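Nudix Hydrolase, RenU (Mycolicibacterium smegmatis, PDB 6UUF) probably hydrolyses nucleoside diphosphate-linked substrates such as NADH, as a magnesium-dependent member of the Nudix family. Local coordinates at residues 107-115 against 153-163. The protein carries 3 engineered substitutions. Residues are numbered along the deposited sequence; the frame is centred on the assembly and turned at random.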
ATOM      1  N   TYR A 107      -8.718  -5.030   2.204  1.00 32.40           N
ATOM      2  CA  TYR A 107      -7.476  -4.340   1.998  1.00 30.40           C
ATOM      3  C   TYR A 107      -7.828  -2.878   1.773  1.00 30.62           C
ATOM      4  O   TYR A 107      -8.636  -2.568   0.849  1.00 28.56           O
ATOM      5  CB  TYR A 107      -6.738  -4.851   0.740  1.00 30.44           C
ATOM      6  CG  TYR A 107      -5.348  -4.274   0.608  1.00 30.39           C
ATOM      7  CD1 TYR A 107      -5.133  -3.007   0.080  1.00 32.68           C
ATOM      8  CD2 TYR A 107      -4.234  -5.005   0.994  1.00 34.08           C
ATOM      9  CE1 TYR A 107      -3.868  -2.468  -0.013  1.00 31.80           C
ATOM     10  CE2 TYR A 107      -2.947  -4.496   0.849  1.00 33.70           C
ATOM     11  CZ  TYR A 107      -2.777  -3.228   0.366  1.00 31.59           C
ATOM     12  OH  TYR A 107      -1.510  -2.741   0.261  1.00 31.57           O
ATOM     13  N   THR A 108      -7.142  -2.013   2.520  1.00 27.23           N
ATOM     14  CA  THR A 108      -7.349  -0.595   2.471  1.00 29.72           C
ATOM     15  C   THR A 108      -6.082   0.098   2.022  1.00 30.27           C
ATOM     16  O   THR A 108      -5.024   0.002   2.663  1.00 28.52           O
ATOM     17  CB  THR A 108      -7.767  -0.043   3.831  1.00 31.28           C
ATOM     18  OG1 THR A 108      -8.983  -0.642   4.244  1.00 29.96           O
ATOM     19  CG2 THR A 108      -7.997   1.463   3.768  1.00 32.97           C
ATOM     20  N   THR A 109      -6.206   0.838   0.926  1.00 30.13           N
ATOM     21  CA  THR A 109      -5.119   1.667   0.417  1.00 28.83           C
ATOM     22  C   THR A 109      -5.218   3.036   1.066  1.00 30.45           C
ATOM     23  O   THR A 109      -6.277   3.697   1.039  1.00 30.57           O
ATOM     24  CB  THR A 109      -5.164   1.796  -1.133  1.00 29.87           C
ATOM     25  OG1 THR A 109      -4.977   0.506  -1.712  1.00 28.23           O
ATOM     26  CG2 THR A 109      -4.069   2.710  -1.624  1.00 29.19           C
ATOM     27  N   VAL A 110      -4.104   3.459   1.647  1.00 30.21           N
ATOM     28  CA  VAL A 110      -4.035   4.708   2.332  1.00 29.99           C
ATOM     29  C   VAL A 110      -3.149   5.580   1.445  1.00 29.62           C
ATOM     30  O   VAL A 110      -1.935   5.324   1.303  1.00 28.72           O
ATOM     31  CB  VAL A 110      -3.456   4.488   3.747  1.00 33.78           C
ATOM     32  CG1 VAL A 110      -3.268   5.794   4.519  1.00 33.06           C
ATOM     33  CG2 VAL A 110      -4.384   3.575   4.550  1.00 33.76           C
ATOM     34  N   ILE A 111      -3.758   6.610   0.854  1.00 26.51           N
ATOM     35  CA  ILE A 111      -3.057   7.572   0.003  1.00 26.73           C
ATOM     36  C   ILE A 111      -2.386   8.640   0.872  1.00 27.95           C
ATOM     37  O   ILE A 111      -3.026   9.246   1.717  1.00 30.38           O
ATOM     38  CB  ILE A 111      -4.061   8.244  -0.970  1.00 26.37           C
ATOM     39  CG1 ILE A 111      -4.803   7.140  -1.778  1.00 28.51           C
ATOM     40  CG2 ILE A 111      -3.351   9.262  -1.837  1.00 26.65           C
ATOM     41  CD1 ILE A 111      -5.767   7.627  -2.839  1.00 29.35           C
ATOM     42  N   ALA A 112      -1.123   8.908   0.645  1.00 29.08           N
ATOM     43  CA  ALA A 112      -0.434   9.940   1.409  1.00 31.89           C
ATOM     44  C   ALA A 112       0.527  10.676   0.505  1.00 31.91           C
ATOM     45  O   ALA A 112       0.890  10.148  -0.562  1.00 32.13           O
ATOM     46  CB  ALA A 112       0.311   9.348   2.592  1.00 29.60           C
ATOM     47  N   ASP A 113       0.905  11.891   0.931  1.00 30.11           N
ATOM     48  CA  ASP A 113       1.866  12.751   0.232  1.00 31.14           C
ATOM     49  C   ASP A 113       3.150  13.045   1.043  1.00 32.42           C
ATOM     50  O   ASP A 113       3.128  13.209   2.254  1.00 30.09           O
ATOM     51  CB  ASP A 113       1.242  14.086  -0.050  1.00 33.50           C
ATOM     52  CG  ASP A 113       0.023  13.999  -0.948  1.00 37.60           C
ATOM     53  OD1 ASP A 113      -0.262  12.964  -1.566  1.00 40.99           O
ATOM     54  OD2 ASP A 113      -0.681  15.013  -1.016  1.00 44.63           O
ATOM     55  N   ALA A 114       4.270  13.101   0.345  1.00 33.12           N
ATOM     56  CA  ALA A 114       5.505  13.673   0.878  1.00 34.37           C
ATOM     57  C   ALA A 114       5.886  14.900   0.027  1.00 37.30           C
ATOM     58  O   ALA A 114       5.448  15.046  -1.144  1.00 36.96           O
ATOM     59  CB  ALA A 114       6.607  12.649   0.799  1.00 33.16           C
ATOM     60  N   ALA A 115       6.721  15.764   0.606  1.00 41.69           N
ATOM     61  CA  ALA A 115       7.157  17.001  -0.062  1.00 43.24           C
ATOM     62  C   ALA A 115       8.104  16.743  -1.258  1.00 45.55           C
ATOM     63  O   ALA A 115       8.171  17.552  -2.172  1.00 48.43           O
ATOM     64  CB  ALA A 115       7.802  17.940   0.955  1.00 45.69           C
ATOM     65  N   LEU A 153      -7.464   3.377  -8.271  1.00 34.73           N
ATOM     66  CA  LEU A 153      -6.633   4.291  -7.466  1.00 34.81           C
ATOM     67  C   LEU A 153      -6.183   5.518  -8.218  1.00 35.33           C
ATOM     68  O   LEU A 153      -6.109   6.593  -7.638  1.00 32.48           O
ATOM     69  CB  LEU A 153      -5.382   3.588  -6.913  1.00 33.92           C
ATOM     70  CG  LEU A 153      -5.742   2.611  -5.826  1.00 32.86           C
ATOM     71  CD1 LEU A 153      -4.635   1.623  -5.560  1.00 34.18           C
ATOM     72  CD2 LEU A 153      -6.104   3.367  -4.559  1.00 37.00           C
ATOM     73  N   ARG A 154      -5.835   5.371  -9.498  1.00 36.44           N
ATOM     74  CA  ARG A 154      -5.472   6.545 -10.297  1.00 38.28           C
ATOM     75  C   ARG A 154      -6.602   7.555 -10.418  1.00 39.73           C
ATOM     76  O   ARG A 154      -6.372   8.773 -10.340  1.00 35.61           O
ATOM     77  CB  ARG A 154      -5.065   6.102 -11.681  1.00 40.42           C
ATOM     78  CG  ARG A 154      -3.714   5.460 -11.687  1.00 43.28           C
ATOM     79  CD  ARG A 154      -2.711   6.459 -12.183  1.00 49.65           C
ATOM     80  NE  ARG A 154      -2.536   6.314 -13.607  1.00 47.63           N
ATOM     81  CZ  ARG A 154      -1.847   7.148 -14.369  1.00 48.43           C
ATOM     82  NH1 ARG A 154      -1.303   8.274 -13.880  1.00 52.59           N
ATOM     83  NH2 ARG A 154      -1.726   6.848 -15.645  1.00 49.37           N
ATOM     84  N   GLU A 155      -7.819   7.044 -10.639  1.00 42.27           N
ATOM     85  CA  GLU A 155      -8.998   7.922 -10.749  1.00 43.24           C
ATOM     86  C   GLU A 155      -9.172   8.699  -9.429  1.00 39.36           C
ATOM     87  O   GLU A 155      -9.379   9.905  -9.400  1.00 41.54           O
ATOM     88  CB  GLU A 155     -10.249   7.112 -11.096  1.00 45.08           C
ATOM     89  CG  GLU A 155     -10.194   6.508 -12.488  1.00 51.00           C
ATOM     90  CD  GLU A 155     -11.263   5.468 -12.823  1.00 61.21           C
ATOM     91  OE1 GLU A 155     -12.092   5.080 -11.964  1.00 70.72           O
ATOM     92  OE2 GLU A 155     -11.264   5.013 -13.992  1.00 65.19           O
ATOM     93  N   VAL A 156      -9.038   7.990  -8.332  1.00 37.85           N
ATOM     94  CA  VAL A 156      -9.054   8.629  -7.035  1.00 37.05           C
ATOM     95  C   VAL A 156      -7.890   9.583  -6.837  1.00 36.45           C
ATOM     96  O   VAL A 156      -8.083  10.692  -6.395  1.00 36.71           O
ATOM     97  CB  VAL A 156      -9.056   7.600  -5.900  1.00 37.46           C
ATOM     98  CG1 VAL A 156      -8.951   8.278  -4.543  1.00 36.21           C
ATOM     99  CG2 VAL A 156     -10.331   6.761  -5.979  1.00 39.28           C
ATOM    100  N   THR A 157      -6.678   9.193  -7.153  1.00 36.93           N
ATOM    101  CA  THR A 157      -5.568  10.127  -6.894  1.00 40.74           C
ATOM    102  C   THR A 157      -5.752  11.427  -7.687  1.00 37.04           C
ATOM    103  O   THR A 157      -5.401  12.502  -7.201  1.00 33.97           O
ATOM    104  CB  THR A 157      -4.188   9.500  -7.193  1.00 39.41           C
ATOM    105  OG1 THR A 157      -4.211   8.957  -8.499  1.00 35.72           O
ATOM    106  CG2 THR A 157      -3.862   8.376  -6.202  1.00 37.45           C
ATOM    107  N   ALA A 158      -6.334  11.329  -8.888  1.00 38.42           N
ATOM    108  CA  ALA A 158      -6.479  12.491  -9.762  1.00 40.83           C
ATOM    109  C   ALA A 158      -7.475  13.479  -9.207  1.00 41.20           C
ATOM    110  O   ALA A 158      -7.441  14.643  -9.592  1.00 41.63           O
ATOM    111  CB  ALA A 158      -6.863  12.094 -11.190  1.00 41.72           C
ATOM    112  N   THR A 159      -8.349  13.044  -8.299  1.00 40.89           N
ATOM    113  CA  THR A 159      -9.249  13.984  -7.634  1.00 39.88           C
ATOM    114  C   THR A 159      -8.675  14.584  -6.347  1.00 43.37           C
ATOM    115  O   THR A 159      -9.372  15.324  -5.714  1.00 51.64           O
ATOM    116  CB  THR A 159     -10.597  13.349  -7.281  1.00 42.31           C
ATOM    117  OG1 THR A 159     -10.420  12.474  -6.162  1.00 44.86           O
ATOM    118  CG2 THR A 159     -11.196  12.562  -8.472  1.00 41.35           C
ATOM    119  N   ILE A 160      -7.450  14.256  -5.933  1.00 42.85           N
ATOM    120  CA  ILE A 160      -6.792  14.985  -4.844  1.00 44.31           C
ATOM    121  C   ILE A 160      -5.378  15.310  -5.248  1.00 47.32           C
ATOM    122  O   ILE A 160      -4.505  14.492  -5.073  1.00 45.09           O
ATOM    123  CB  ILE A 160      -6.743  14.227  -3.486  1.00 49.22           C
ATOM    124  CG1 ILE A 160      -6.631  12.712  -3.671  1.00 49.99           C
ATOM    125  CG2 ILE A 160      -7.982  14.553  -2.652  1.00 53.12           C
ATOM    126  CD1 ILE A 160      -6.566  11.953  -2.361  1.00 52.66           C
ATOM    127  N   PRO A 161      -5.132  16.517  -5.779  1.00 53.39           N
ATOM    128  CA  PRO A 161      -3.736  16.878  -6.092  1.00 53.64           C
ATOM    129  C   PRO A 161      -2.861  17.027  -4.865  1.00 49.61           C
ATOM    130  O   PRO A 161      -3.359  17.288  -3.765  1.00 39.98           O
ATOM    131  CB  PRO A 161      -3.875  18.227  -6.773  1.00 56.41           C
ATOM    132  CG  PRO A 161      -5.202  18.747  -6.281  1.00 59.73           C
ATOM    133  CD  PRO A 161      -6.064  17.543  -6.268  1.00 54.26           C
ATOM    134  N   LEU A 162      -1.558  16.865  -5.068  1.00 54.23           N
ATOM    135  CA  LEU A 162      -0.613  16.935  -3.967  1.00 53.71           C
ATOM    136  C   LEU A 162      -0.696  18.303  -3.336  1.00 51.49           C
ATOM    137  O   LEU A 162      -1.025  19.268  -3.987  1.00 47.34           O
ATOM    138  CB  LEU A 162       0.839  16.668  -4.403  1.00 59.68           C
ATOM    139  CG  LEU A 162       1.289  15.207  -4.453  1.00 65.66           C
ATOM    140  CD1 LEU A 162       0.647  14.504  -5.637  1.00 70.28           C
ATOM    141  CD2 LEU A 162       2.798  15.118  -4.544  1.00 68.03           C
ATOM    142  N   LEU A 163      -0.348  18.349  -2.061  1.00 57.61           N
ATOM    143  CA  LEU A 163      -0.333  19.567  -1.275  1.00 58.35           C
ATOM    144  C   LEU A 163       0.853  20.450  -1.584  1.00 62.34           C
ATOM    145  O   LEU A 163       1.764  20.055  -2.302  1.00 62.16           O
ATOM    146  CB  LEU A 163      -0.280  19.181   0.197  1.00 55.74           C
ATOM    147  CG  LEU A 163      -1.461  18.344   0.639  1.00 58.83           C
ATOM    148  CD1 LEU A 163      -1.394  18.109   2.142  1.00 60.56           C
ATOM    149  CD2 LEU A 163      -2.770  19.027   0.272  1.00 56.98           C
TER
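Helix-on-sheet packing in the Nudix fold brings Thr109, Ile111 and Asp113 of strand 104-113 against the end of helix 144-158 and the chain that follows it. The axes of 107-113 and 153-158 pass 10.7 Å apart at 37°. Thr109 and Leu153 meet tip to tip, Thr109 CG2 lying 3.6 Å from Leu153 CD2; the threonine suits a buried strand because its methyl faces the leucine's aliphatic branches while OG1 is hydrogen-bonded to Thr94. Ile111 makes the broadest apolar contact. Its CG1 lies beside the backbone N (chi1 -56°) and chi2 is extended at -176°, which carries Ile111 CD1 to 3.7 Å from Val156 CG1 and 3.9 Å from Thr157 CG2. Ile111 CG2 lies 4.2 Å from Ile160 CD1, so one beta-branched residue bridges helix and tail.

Beyond the helix a carboxylate packs against leucines. Asp113 crosses the aliphatic Leu162 at a slant, CG to CG 3.9 Å, and Asp113 OD2 comes within 3.5 Å of Leu163 N, though without a hydrogen bond. Its buried charge is tolerable because salt bridges join OD1 to Arg29 NE and OD2 to Arg89 NH1. Hydrogen bonds from Arg29 NH1 to Ile160 O and Arg89 NH1 to Pro161 O tie the tail to the sheet. A C-terminal helix over one face of the mixed sheet, with helix 67-79 on the other, is the alpha/beta/alpha sandwich characteristic of Nudix hydrolases.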